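Local coordinates for protein endo-1,4-beta-xylanase (PDB 2B4F) that cuts internal beta-1,4-xylosidic bonds in xylan as a cold-adapted family 8 glycoside hydrolase, and may also act on beta-1,4-glucans, at residues P201-P206 with A282-M287. The protein carries 1 engineered substitution. Numbering follows the deposited sequence.
Sequences PSYHIP and AWRVIM. With XYP (beta-D-xylopyranose), chain B.
Ser202 and Arg284 meet through their polar ends. Arg284 NH2 donates to Ser202 OG at 2.8 Å, and the hydroxyl lies 27° out of the guanidinium plane. The N-H...O angle of 140° makes the bond bent. Ser202 OG sits between its backbone N and carbonyl carbon, where it also hydrogen-bonds to Asp200. Val285 CG2 packs against the Ser202 backbone, 3.6 Å from Ser202 N. Val285 CG2 is also 3.8 Å from Pro201 CB. The contact joins the 3-10 turn 201-203 to the first part of helix 283-296 in the (alpha/alpha)6 barrel characteristic of family 8, and Tyr203 and Arg284 line its glycan pocket. Arg284 reaches the sugar with a chain bent at chi3. Arg284 NH2 gives a second, weak hydrogen bond to xylose O2 at 2.9 Å. NH1 forms a salt bridge with Glu78, which also binds this xylose, and NE donates to Asp281 O, so all three nitrogens are engaged. Arg284 NH2 lies at the edge of the Tyr203 ring, near its plane, 4.0 Å from Tyr203 CE1. Ring and guanidinium planes stand 74° apart. A leucine in place of Arg284 would probably leave Glu78 without this salt bridge, and Ser202 OG and xylose O2 without this donor. Tyr203 OH lies 2.8 Å from xylose O3.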
loop_
_atom_site.group_PDB
_atom_site.type_symbol
_atom_site.label_atom_id
_atom_site.label_comp_id
_atom_site.label_asym_id
_atom_site.label_seq_id
_atom_site.Cartn_x
_atom_site.Cartn_y
_atom_site.Cartn_z
ATOM N N PRO A 201 0.770 11.478 1.139
ATOM C CA PRO A 201 0.854 10.832 2.455
ATOM C C PRO A 201 0.700 9.318 2.427
ATOM O O PRO A 201 1.412 8.648 3.182
ATOM C CB PRO A 201 -0.257 11.519 3.252
ATOM C CG PRO A 201 -0.222 12.914 2.716
ATOM C CD PRO A 201 -0.051 12.707 1.210
ATOM N N SER A 202 -0.157 8.799 1.557
ATOM C CA SER A 202 -0.367 7.350 1.424
ATOM C C SER A 202 0.849 6.544 0.935
ATOM O O SER A 202 0.849 5.315 1.021
ATOM C CB SER A 202 -1.580 7.073 0.542
ATOM O OG SER A 202 -1.291 7.214 -0.842
ATOM N N TYR A 203 1.871 7.226 0.414
ATOM C CA TYR A 203 3.081 6.566 -0.049
ATOM C C TYR A 203 4.059 6.332 1.104
ATOM O O TYR A 203 5.076 5.668 0.930
ATOM C CB TYR A 203 3.788 7.401 -1.123
ATOM C CG TYR A 203 3.058 7.613 -2.437
ATOM C CD1 TYR A 203 1.734 7.156 -2.656
ATOM C CD2 TYR A 203 3.699 8.267 -3.477
ATOM C CE1 TYR A 203 1.089 7.375 -3.870
ATOM C CE2 TYR A 203 3.084 8.454 -4.700
ATOM C CZ TYR A 203 1.777 8.027 -4.892
ATOM O OH TYR A 203 1.178 8.258 -6.105
ATOM N N HIS A 204 3.770 6.905 2.267
ATOM C CA HIS A 204 4.689 6.871 3.384
ATOM C C HIS A 204 4.466 5.636 4.251
ATOM O O HIS A 204 3.412 5.469 4.837
ATOM C CB HIS A 204 4.553 8.120 4.228
ATOM C CG HIS A 204 5.184 9.316 3.605
ATOM N ND1 HIS A 204 6.408 9.795 4.005
ATOM C CD2 HIS A 204 4.788 10.096 2.574
ATOM C CE1 HIS A 204 6.736 10.827 3.250
ATOM N NE2 HIS A 204 5.770 11.029 2.370
ATOM N N ILE A 205 5.475 4.775 4.322
ATOM C CA ILE A 205 5.411 3.581 5.170
ATOM C C ILE A 205 6.735 3.526 5.906
ATOM O O ILE A 205 7.697 2.890 5.450
ATOM C CB ILE A 205 5.174 2.304 4.330
ATOM C CG1 ILE A 205 4.014 2.480 3.341
ATOM C CG2 ILE A 205 4.849 1.156 5.235
ATOM C CD1 ILE A 205 4.316 2.018 1.929
ATOM N N PRO A 206 6.827 4.269 6.996
ATOM C CA PRO A 206 8.108 4.436 7.696
ATOM C C PRO A 206 8.837 3.118 8.016
ATOM O O PRO A 206 10.050 3.021 7.821
ATOM C CB PRO A 206 7.699 5.213 8.954
ATOM C CG PRO A 206 6.491 6.003 8.524
ATOM C CD PRO A 206 5.750 5.064 7.629
ATOM N N ALA A 282 -5.831 8.425 -0.034
ATOM C CA ALA A 282 -5.785 8.799 1.388
ATOM C C ALA A 282 -6.342 7.745 2.315
ATOM O O ALA A 282 -5.973 7.715 3.488
ATOM C CB ALA A 282 -6.513 10.103 1.636
ATOM N N TRP A 283 -7.223 6.881 1.802
ATOM C CA TRP A 283 -7.736 5.756 2.583
ATOM C C TRP A 283 -6.607 4.982 3.258
ATOM O O TRP A 283 -6.753 4.449 4.379
ATOM C CB TRP A 283 -8.450 4.733 1.695
ATOM C CG TRP A 283 -9.715 5.112 1.021
ATOM C CD1 TRP A 283 -10.452 6.245 1.176
ATOM C CD2 TRP A 283 -10.396 4.322 0.049
ATOM N NE1 TRP A 283 -11.546 6.209 0.351
ATOM C CE2 TRP A 283 -11.542 5.031 -0.343
ATOM C CE3 TRP A 283 -10.147 3.078 -0.535
ATOM C CZ2 TRP A 283 -12.432 4.540 -1.296
ATOM C CZ3 TRP A 283 -11.042 2.580 -1.469
ATOM C CH2 TRP A 283 -12.161 3.319 -1.851
ATOM N N ARG A 284 -5.480 4.877 2.554
ATOM C CA ARG A 284 -4.404 4.004 2.994
ATOM C C ARG A 284 -3.533 4.618 4.069
ATOM O O ARG A 284 -2.775 3.906 4.715
ATOM C CB ARG A 284 -3.561 3.584 1.806
ATOM C CG ARG A 284 -4.402 2.908 0.747
ATOM C CD ARG A 284 -3.757 2.775 -0.547
ATOM N NE ARG A 284 -3.255 4.041 -1.088
ATOM C CZ ARG A 284 -2.585 4.101 -2.212
ATOM N NH1 ARG A 284 -2.400 2.993 -2.897
ATOM N NH2 ARG A 284 -2.097 5.247 -2.649
ATOM N N VAL A 285 -3.633 5.920 4.297
ATOM C CA VAL A 285 -2.753 6.554 5.283
ATOM C C VAL A 285 -2.857 5.908 6.681
ATOM O O VAL A 285 -1.843 5.503 7.259
ATOM C CB VAL A 285 -2.971 8.078 5.372
ATOM C CG1 VAL A 285 -2.022 8.686 6.395
ATOM C CG2 VAL A 285 -2.738 8.743 4.008
ATOM N N ILE A 286 -4.056 5.796 7.240
ATOM C CA ILE A 286 -4.141 5.230 8.589
ATOM C C ILE A 286 -3.854 3.733 8.607
ATOM O O ILE A 286 -3.437 3.200 9.634
ATOM C CB ILE A 286 -5.450 5.618 9.350
ATOM C CG1 ILE A 286 -6.721 5.098 8.670
ATOM C CG2 ILE A 286 -5.473 7.148 9.556
ATOM C CD1 ILE A 286 -7.990 5.345 9.525
ATOM N N MET A 287 -4.060 3.068 7.469
ATOM C CA MET A 287 -3.633 1.683 7.326
ATOM C C MET A 287 -2.111 1.595 7.489
ATOM O O MET A 287 -1.590 0.700 8.189
ATOM C CB MET A 287 -4.053 1.108 5.967
ATOM C CG MET A 287 -3.438 -0.241 5.687
ATOM S SD MET A 287 -3.587 -0.916 4.015
ATOM C CE MET A 287 -3.177 0.434 2.994
HETATM C C1 XYP B . -3.655 5.115 -7.627
HETATM C C2 XYP B . -2.312 5.014 -6.937
HETATM C C3 XYP B . -1.394 6.159 -7.376
HETATM C C4 XYP B . -1.451 6.446 -8.888
HETATM C C5 XYP B . -2.893 6.397 -9.406
HETATM O O2 XYP B . -2.387 5.103 -5.528
HETATM O O3 XYP B . -0.058 5.910 -6.939
HETATM O O4 XYP B . -0.891 7.726 -9.039
HETATM O O5 XYP B . -3.488 5.170 -8.997
#